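Local structure of hypothetical protein AF1796 (Archaeoglobus fulgidus, 1VIM) at residues Ala47-Val52 against Gly73-Val78; Ala66-His71 against Lys186-Arg191. The protein is of unknown function but belongs to the PHI subfamily of SIS proteins, and may bind a carbohydrate derivative and act as an isomerase. All blocks are in the same frame, centred on the assembly; numbering follows the deposited sequence.

Contact 1 (Ala47-Val52 against Gly73-Val78)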
ATOM      1  N   ALA A  47       0.357  -4.633 -26.226  1.00 12.81           N
ATOM      2  CA  ALA A  47       0.009  -3.394 -25.570  1.00 11.58           C
ATOM      3  C   ALA A  47       1.226  -2.480 -25.431  1.00 11.02           C
ATOM      4  O   ALA A  47       2.365  -2.944 -25.300  1.00 11.85           O
ATOM      5  CB  ALA A  47      -0.519  -3.721 -24.211  1.00 12.68           C
ATOM      6  N   ARG A  48       0.981  -1.186 -25.393  1.00 10.16           N
ATOM      7  CA  ARG A  48       2.025  -0.249 -25.009  1.00 10.36           C
ATOM      8  C   ARG A  48       2.490  -0.510 -23.581  1.00 11.09           C
ATOM      9  O   ARG A  48       3.682  -0.619 -23.318  1.00 11.92           O
ATOM     10  CB  ARG A  48       1.480   1.157 -25.129  1.00 11.40           C
ATOM     11  CG  ARG A  48       2.433   2.239 -24.681  1.00 11.15           C
ATOM     12  CD  ARG A  48       1.818   3.653 -24.691  1.00 12.36           C
ATOM     13  NE  ARG A  48       0.993   3.807 -23.500  1.00 13.33           N
ATOM     14  CZ  ARG A  48       1.004   4.854 -22.685  1.00 14.05           C
ATOM     15  NH1 ARG A  48       1.748   5.940 -22.951  1.00 15.60           N
ATOM     16  NH2 ARG A  48       0.253   4.802 -21.578  1.00 15.67           N
ATOM     17  N   SER A  49       1.531  -0.602 -22.658  1.00  9.37           N
ATOM     18  CA  SER A  49       1.823  -0.947 -21.274  1.00 10.16           C
ATOM     19  C   SER A  49       0.640  -1.678 -20.683  1.00  9.45           C
ATOM     20  O   SER A  49      -0.454  -1.646 -21.240  1.00  9.68           O
ATOM     21  CB  SER A  49       2.164   0.262 -20.417  1.00 12.60           C
ATOM     22  OG  SER A  49       2.957   1.232 -21.044  0.65 15.09           O
ATOM     23  N   ILE A  50       0.898  -2.386 -19.586  1.00  9.08           N
ATOM     24  CA  ILE A  50      -0.076  -3.248 -18.947  1.00  8.52           C
ATOM     25  C   ILE A  50      -0.414  -2.634 -17.601  1.00  8.20           C
ATOM     26  O   ILE A  50       0.473  -2.236 -16.841  1.00  8.62           O
ATOM     27  CB  ILE A  50       0.488  -4.682 -18.754  1.00  8.84           C
ATOM     28  CG1 ILE A  50       0.926  -5.253 -20.112  1.00 11.01           C
ATOM     29  CG2 ILE A  50      -0.545  -5.582 -18.061  1.00 10.99           C
ATOM     30  CD1 ILE A  50       2.345  -5.757 -20.125  1.00 15.33           C
ATOM     31  N   PHE A  51      -1.713  -2.563 -17.327  1.00  7.17           N
ATOM     32  CA  PHE A  51      -2.193  -2.108 -16.038  1.00  7.61           C
ATOM     33  C   PHE A  51      -2.929  -3.265 -15.398  1.00  8.22           C
ATOM     34  O   PHE A  51      -3.640  -4.008 -16.114  1.00  9.02           O
ATOM     35  CB  PHE A  51      -3.161  -0.936 -16.216  1.00  8.07           C
ATOM     36  CG  PHE A  51      -2.513   0.350 -16.694  1.00  8.10           C
ATOM     37  CD1 PHE A  51      -1.956   0.466 -17.974  1.00 10.25           C
ATOM     38  CD2 PHE A  51      -2.508   1.479 -15.878  1.00  8.77           C
ATOM     39  CE1 PHE A  51      -1.369   1.660 -18.391  1.00  9.12           C
ATOM     40  CE2 PHE A  51      -1.960   2.675 -16.304  1.00  9.14           C
ATOM     41  CZ  PHE A  51      -1.375   2.767 -17.538  1.00  8.76           C
ATOM     42  N   VAL A  52      -2.802  -3.433 -14.078  1.00  7.67           N
ATOM     43  CA  VAL A  52      -3.505  -4.532 -13.401  1.00  8.07           C
ATOM     44  C   VAL A  52      -4.374  -4.010 -12.273  1.00  8.06           C
ATOM     45  O   VAL A  52      -4.050  -2.979 -11.643  1.00  8.83           O
ATOM     46  CB  VAL A  52      -2.562  -5.617 -12.857  1.00  8.48           C
ATOM     47  CG1 VAL A  52      -1.618  -6.091 -13.950  1.00 10.09           C
ATOM     48  CG2 VAL A  52      -1.827  -5.113 -11.620  1.00 12.05           C
ATOM     49  N   GLY A  73      10.302  -7.903 -18.068  1.00 10.89           N
ATOM     50  CA  GLY A  73      10.702  -6.768 -18.892  1.00 11.57           C
ATOM     51  C   GLY A  73       9.563  -5.971 -19.489  1.00 12.48           C
ATOM     52  O   GLY A  73       9.810  -5.071 -20.295  1.00 14.15           O
ATOM     53  N   TYR A  74       8.322  -6.241 -19.068  1.00 11.35           N
ATOM     54  CA  TYR A  74       7.201  -5.431 -19.541  1.00 11.24           C
ATOM     55  C   TYR A  74       7.128  -4.102 -18.798  1.00 10.14           C
ATOM     56  O   TYR A  74       7.608  -3.976 -17.651  1.00 11.81           O
ATOM     57  CB  TYR A  74       5.858  -6.160 -19.362  1.00 11.57           C
ATOM     58  CG  TYR A  74       5.698  -7.385 -20.235  1.00 12.56           C
ATOM     59  CD1 TYR A  74       5.351  -7.253 -21.572  1.00 14.09           C
ATOM     60  CD2 TYR A  74       5.905  -8.660 -19.728  1.00 14.26           C
ATOM     61  CE1 TYR A  74       5.216  -8.368 -22.390  1.00 16.29           C
ATOM     62  CE2 TYR A  74       5.759  -9.797 -20.536  1.00 16.07           C
ATOM     63  CZ  TYR A  74       5.414  -9.633 -21.860  1.00 17.24           C
ATOM     64  OH  TYR A  74       5.259 -10.743 -22.662  1.00 22.02           O
ATOM     65  N   THR A  75       6.469  -3.140 -19.425  1.00  9.99           N
ATOM     66  CA  THR A  75       6.108  -1.897 -18.773  1.00  9.82           C
ATOM     67  C   THR A  75       4.725  -2.118 -18.157  1.00  8.39           C
ATOM     68  O   THR A  75       3.731  -2.315 -18.861  1.00  9.77           O
ATOM     69  CB  THR A  75       6.054  -0.755 -19.783  1.00 11.10           C
ATOM     70  OG1 THR A  75       7.375  -0.586 -20.327  1.00 13.92           O
ATOM     71  CG2 THR A  75       5.754   0.553 -19.091  1.00 12.12           C
ATOM     72  N   VAL A  76       4.680  -2.103 -16.834  1.00  8.61           N
ATOM     73  CA  VAL A  76       3.488  -2.551 -16.119  1.00  7.76           C
ATOM     74  C   VAL A  76       3.241  -1.670 -14.901  1.00  7.05           C
ATOM     75  O   VAL A  76       4.167  -1.178 -14.273  1.00  8.57           O
ATOM     76  CB  VAL A  76       3.594  -4.057 -15.741  1.00  8.67           C
ATOM     77  CG1 VAL A  76       4.830  -4.340 -14.929  1.00  9.68           C
ATOM     78  CG2 VAL A  76       2.339  -4.584 -15.063  1.00  9.29           C
ATOM     79  N   TYR A  77       1.964  -1.525 -14.558  1.00  7.41           N
ATOM     80  CA  TYR A  77       1.540  -0.704 -13.412  1.00  7.74           C
ATOM     81  C   TYR A  77       0.378  -1.359 -12.727  1.00  7.72           C
ATOM     82  O   TYR A  77      -0.382  -2.112 -13.329  1.00  8.19           O
ATOM     83  CB  TYR A  77       1.080   0.678 -13.877  1.00  8.98           C
ATOM     84  CG  TYR A  77       2.068   1.367 -14.756  1.00  9.45           C
ATOM     85  CD1 TYR A  77       3.205   1.957 -14.228  1.00 10.99           C
ATOM     86  CD2 TYR A  77       1.847   1.425 -16.149  1.00 11.90           C
ATOM     87  CE1 TYR A  77       4.139   2.612 -15.141  1.00 13.65           C
ATOM     88  CE2 TYR A  77       2.729   2.044 -16.997  1.00 13.97           C
ATOM     89  CZ  TYR A  77       3.839   2.599 -16.503  1.00 13.20           C
ATOM     90  OH  TYR A  77       4.611   3.230 -17.481  1.00 16.88           O
ATOM     91  N   VAL A  78       0.211  -0.977 -11.464  1.00  7.23           N
ATOM     92  CA  VAL A  78      -0.972  -1.363 -10.686  1.00  7.00           C
ATOM     93  C   VAL A  78      -1.893  -0.149 -10.573  1.00  7.58           C
ATOM     94  O   VAL A  78      -1.469   0.939 -10.132  1.00  7.69           O
ATOM     95  CB  VAL A  78      -0.551  -1.778  -9.274  1.00  7.44           C
ATOM     96  CG1 VAL A  78      -1.780  -2.189  -8.434  1.00  7.32           C
ATOM     97  CG2 VAL A  78       0.437  -2.913  -9.331  1.00  8.30           C
TER
HETATM   98  O   HOH W   1       5.112  -3.481 -22.042  1.00 18.15           O
HETATM   99  O   HOH W   2       3.355   3.644 -20.028  1.00 23.77           O
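Ile50 and Tyr77 lie at the centre of a parallel strand pairing: Ile50 N donates to Thr75 O at 2.9 Å, and Ile50 O accepts from Tyr77 N at 2.8 Å. Val52 N then reaches Tyr77 O, so strand 50-52 gives two N-H donors, Ile50 N and Val52 N, and accepts one bond at Ile50 O, while its axis runs 22° from that of 76-78. On one face of the sheet Tyr77 lays CD2 over a face of the Phe51 ring, 3.8 Å from Phe51 CZ; the ring planes are inclined at 50°, an oblique pairing. Both rings get there with CG anti to the carbonyl carbon, beside the backbone N. With an alanine here instead of Phe51, the Tyr77 ring is likely to lose the surface that CD2 rests on, leaving a gap beside it. On the other face Ile50 CD1 meets Tyr74 CB at 3.6 Å, and Val52 CG2 meets Val78 CG2 at 3.9 Å. Farther out, Asp45 bonds Tyr74 OH, Asp91 pairs with Arg48, and Ala66 of helix 56-71 packs on Val52 and Val76. Parallel strands joined through that helix form a beta-alpha-beta unit in the five-stranded parallel sheet, order 2-1-3-4-5, of the flavodoxin-like alpha/beta fold of SIS domains.

Contact 2 (Ala66-His71 against Lys186-Arg191)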
ATOM      1  N   ALA A  66       1.733  -8.465 -11.511  1.00  7.61           N
ATOM      2  CA  ALA A  66       2.386  -7.266 -12.083  1.00  7.83           C
ATOM      3  C   ALA A  66       3.900  -7.279 -11.793  1.00  7.72           C
ATOM      4  O   ALA A  66       4.730  -6.940 -12.647  1.00  8.05           O
ATOM      5  CB  ALA A  66       1.751  -5.988 -11.547  1.00  7.99           C
ATOM      6  N   MET A  67       4.278  -7.688 -10.583  1.00  7.75           N
ATOM      7  CA  MET A  67       5.677  -7.715 -10.229  1.00  8.21           C
ATOM      8  C   MET A  67       6.427  -8.676 -11.174  1.00  7.47           C
ATOM      9  O   MET A  67       7.489  -8.361 -11.685  1.00  8.86           O
ATOM     10  CB  MET A  67       5.847  -8.142  -8.776  1.00  8.96           C
ATOM     11  CG  MET A  67       7.319  -8.152  -8.345  1.00 10.44           C
ATOM     12  SD  MET A  67       7.628  -8.776  -6.719  1.00 12.95           S
ATOM     13  CE  MET A  67       7.062  -7.405  -5.674  1.00 12.96           C
ATOM     14  N   ARG A  68       5.853  -9.850 -11.439  1.00  9.31           N
ATOM     15  CA  ARG A  68       6.482 -10.786 -12.370  1.00  9.60           C
ATOM     16  C   ARG A  68       6.529 -10.253 -13.792  1.00  9.19           C
ATOM     17  O   ARG A  68       7.531 -10.478 -14.505  1.00  9.97           O
ATOM     18  CB  ARG A  68       5.737 -12.111 -12.370  1.00 11.47           C
ATOM     19  CG  ARG A  68       6.224 -13.022 -11.339  1.00 14.20           C
ATOM     20  CD  ARG A  68       7.630 -13.673 -11.644  1.00 12.42           C
ATOM     21  NE  ARG A  68       7.814 -14.572 -10.542  1.00 13.22           N
ATOM     22  CZ  ARG A  68       8.321 -14.238  -9.386  1.00 13.83           C
ATOM     23  NH1 ARG A  68       8.882 -13.034  -9.218  1.00 12.87           N
ATOM     24  NH2 ARG A  68       8.304 -15.119  -8.390  1.00 14.94           N
ATOM     25  N   LEU A  69       5.478  -9.583 -14.253  1.00  8.89           N
ATOM     26  CA  LEU A  69       5.546  -8.974 -15.588  1.00  8.61           C
ATOM     27  C   LEU A  69       6.689  -7.970 -15.641  1.00  8.93           C
ATOM     28  O   LEU A  69       7.369  -7.864 -16.663  1.00  9.54           O
ATOM     29  CB  LEU A  69       4.210  -8.312 -15.980  1.00  8.15           C
ATOM     30  CG  LEU A  69       3.032  -9.249 -16.273  1.00  9.61           C
ATOM     31  CD1 LEU A  69       1.810  -8.406 -16.548  1.00 12.31           C
ATOM     32  CD2 LEU A  69       3.332 -10.214 -17.422  1.00 12.70           C
ATOM     33  N   MET A  70       6.908  -7.229 -14.555  1.00  8.22           N
ATOM     34  CA  MET A  70       8.034  -6.305 -14.509  1.00  8.37           C
ATOM     35  C   MET A  70       9.349  -7.094 -14.628  1.00  9.25           C
ATOM     36  O   MET A  70      10.248  -6.724 -15.395  1.00  9.31           O
ATOM     37  CB  MET A  70       7.953  -5.420 -13.257  1.00  9.16           C
ATOM     38  CG  MET A  70       9.141  -4.437 -13.121  1.00  9.10           C
ATOM     39  SD  MET A  70      10.619  -5.117 -12.379  1.00 10.29           S
ATOM     40  CE  MET A  70      10.044  -5.375 -10.637  1.00  9.91           C
ATOM     41  N   HIS A  71       9.450  -8.200 -13.910  1.00  9.21           N
ATOM     42  CA  HIS A  71      10.637  -9.061 -14.001  1.00  9.91           C
ATOM     43  C   HIS A  71      10.905  -9.544 -15.412  1.00 10.39           C
ATOM     44  O   HIS A  71      12.080  -9.676 -15.777  1.00 12.47           O
ATOM     45  CB  HIS A  71      10.548 -10.265 -13.058  1.00  9.58           C
ATOM     46  CG  HIS A  71      10.481  -9.885 -11.608  1.00  9.50           C
ATOM     47  ND1 HIS A  71       9.992 -10.727 -10.633  1.00  9.63           N
ATOM     48  CD2 HIS A  71      10.846  -8.744 -10.963  1.00 10.35           C
ATOM     49  CE1 HIS A  71      10.042 -10.117  -9.457  1.00  9.85           C
ATOM     50  NE2 HIS A  71      10.539  -8.904  -9.634  1.00  9.84           N
ATOM     51  N   LYS A 186      17.818 -16.179 -14.409  1.00 19.27           N
ATOM     52  CA  LYS A 186      18.840 -15.151 -14.251  1.00 19.24           C
ATOM     53  C   LYS A 186      18.410 -13.819 -14.846  1.00 17.81           C
ATOM     54  O   LYS A 186      18.759 -12.753 -14.316  1.00 17.76           O
ATOM     55  CB  LYS A 186      20.164 -15.618 -14.853  1.00 20.14           C
ATOM     56  CG  LYS A 186      20.954 -16.503 -13.899  1.00 22.90           C
ATOM     57  N   ASP A 187      17.622 -13.874 -15.914  1.00 17.76           N
ATOM     58  CA  ASP A 187      17.086 -12.651 -16.534  1.00 18.62           C
ATOM     59  C   ASP A 187      16.138 -11.906 -15.595  1.00 17.80           C
ATOM     60  O   ASP A 187      16.167 -10.682 -15.516  1.00 18.40           O
ATOM     61  CB  ASP A 187      16.366 -12.942 -17.841  1.00 19.02           C
ATOM     62  CG  ASP A 187      17.282 -13.535 -18.899  1.00 22.18           C
ATOM     63  OD1 ASP A 187      18.438 -13.053 -19.059  1.00 25.96           O
ATOM     64  OD2 ASP A 187      16.918 -14.491 -19.600  1.00 23.54           O
ATOM     65  N   LEU A 188      15.296 -12.656 -14.895  1.00 16.61           N
ATOM     66  CA  LEU A 188      14.340 -12.074 -13.947  1.00 16.83           C
ATOM     67  C   LEU A 188      15.096 -11.514 -12.755  1.00 16.88           C
ATOM     68  O   LEU A 188      14.791 -10.403 -12.242  1.00 16.19           O
ATOM     69  CB  LEU A 188      13.332 -13.135 -13.512  1.00 17.73           C
ATOM     70  CG  LEU A 188      12.161 -13.342 -14.478  1.00 19.85           C
ATOM     71  CD1 LEU A 188      12.546 -13.950 -15.852  1.00 22.41           C
ATOM     72  CD2 LEU A 188      11.068 -14.156 -13.789  1.00 21.68           C
ATOM     73  N   GLU A 189      16.108 -12.259 -12.305  1.00 18.13           N
ATOM     74  CA  GLU A 189      16.912 -11.852 -11.163  1.00 20.73           C
ATOM     75  C   GLU A 189      17.550 -10.489 -11.382  1.00 19.72           C
ATOM     76  O   GLU A 189      17.680  -9.698 -10.445  1.00 20.89           O
ATOM     77  CB  GLU A 189      17.971 -12.918 -10.894  1.00 22.42           C
ATOM     78  CG  GLU A 189      18.507 -12.996  -9.477  1.00 26.98           C
ATOM     79  CD  GLU A 189      19.418 -14.205  -9.294  1.00 31.65           C
ATOM     80  OE1 GLU A 189      20.091 -14.588 -10.274  1.00 33.38           O
ATOM     81  OE2 GLU A 189      19.440 -14.793  -8.188  1.00 34.99           O
ATOM     82  N   ALA A 190      17.913 -10.183 -12.624  1.00 18.27           N
ATOM     83  CA  ALA A 190      18.550  -8.905 -12.931  1.00 19.30           C
ATOM     84  C   ALA A 190      17.637  -7.706 -12.713  1.00 18.48           C
ATOM     85  O   ALA A 190      18.115  -6.595 -12.471  1.00 20.12           O
ATOM     86  CB  ALA A 190      19.128  -8.897 -14.355  1.00 20.14           C
ATOM     87  N   ARG A 191      16.319  -7.931 -12.798  1.00 16.49           N
ATOM     88  CA  ARG A 191      15.334  -6.860 -12.641  1.00 16.41           C
ATOM     89  C   ARG A 191      14.692  -6.815 -11.267  1.00 14.88           C
ATOM     90  O   ARG A 191      14.061  -5.811 -10.917  1.00 15.94           O
ATOM     91  CB  ARG A 191      14.224  -7.013 -13.686  1.00 17.11           C
ATOM     92  CG  ARG A 191      14.693  -6.885 -15.136  1.00 22.11           C
ATOM     93  CD  ARG A 191      13.538  -6.647 -16.108  1.00 26.88           C
ATOM     94  NE  ARG A 191      13.970  -6.652 -17.505  1.00 32.30           N
ATOM     95  CZ  ARG A 191      14.027  -7.730 -18.290  1.00 34.68           C
ATOM     96  NH1 ARG A 191      13.707  -8.942 -17.836  1.00 35.04           N
ATOM     97  NH2 ARG A 191      14.421  -7.590 -19.550  1.00 36.78           N
TER
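Arg191 and His71 make the polar link between the two helices: Arg191 NH1 donates to the backbone His71 O at 2.7 Å. The bond is bent, with N-H...O at 145° and the donor tilted 30° from the carbonyl plane. The Arg191 chain, extended from CG to NE, runs past the last residues of helix 56-71, and its CD lies 3.4 Å from Met70 O. A second polar bond lies within helix 56-71, where Arg68 NH1 reaches His71 ND1 (2.9 Å) in the plane of the imidazole; this helps fix the ring's rotation and identifies ND1 as the acceptor. Arg68 NH2 turns instead to Thr160 of the third subunit. Met70, bent at chi2 and chi3, makes a close approach of another kind, its SD 3.8 Å from Arg191 O.

Apolar contacts centre on Leu188. Its CG sits 3.8 Å from His71 CB, and its CD2 lies 4.1 Å from Arg68 CD, the two side chains crossing at about a right angle. Met178 of helix 160-181 and Pro157 of the third subunit also pack on Leu188. With axes 9.2 Å apart and 107° between their directions, this is a near-perpendicular helix crossing, through which the C-terminal helix 185-191 is joined to the connecting helix of the SIS beta-alpha-beta unit.

In the fold
Contacts 1 and 2 have centres about 13 Å apart and share one stretch of fold: strand 50-53, helix 56-71 and strand 76-78 succeed one another, so the helix that connects the two strands of contact 1 supplies one side of contact 2. Along the chain the order is 47-52, 66-71, 73-78, then 186-191, with the two contacts' segments alternating. They touch directly: Tyr74 N lies 3.1 Å from Leu69 O, a probable hydrogen bond, and Gly73 CA is 3.5 Å from Arg191 CZ. The helix thus has the strand outermost within this chain beside it and the C-terminal helix 185-191 at its end. Both contacts also meet the second subunit, tying this region to the tetramer.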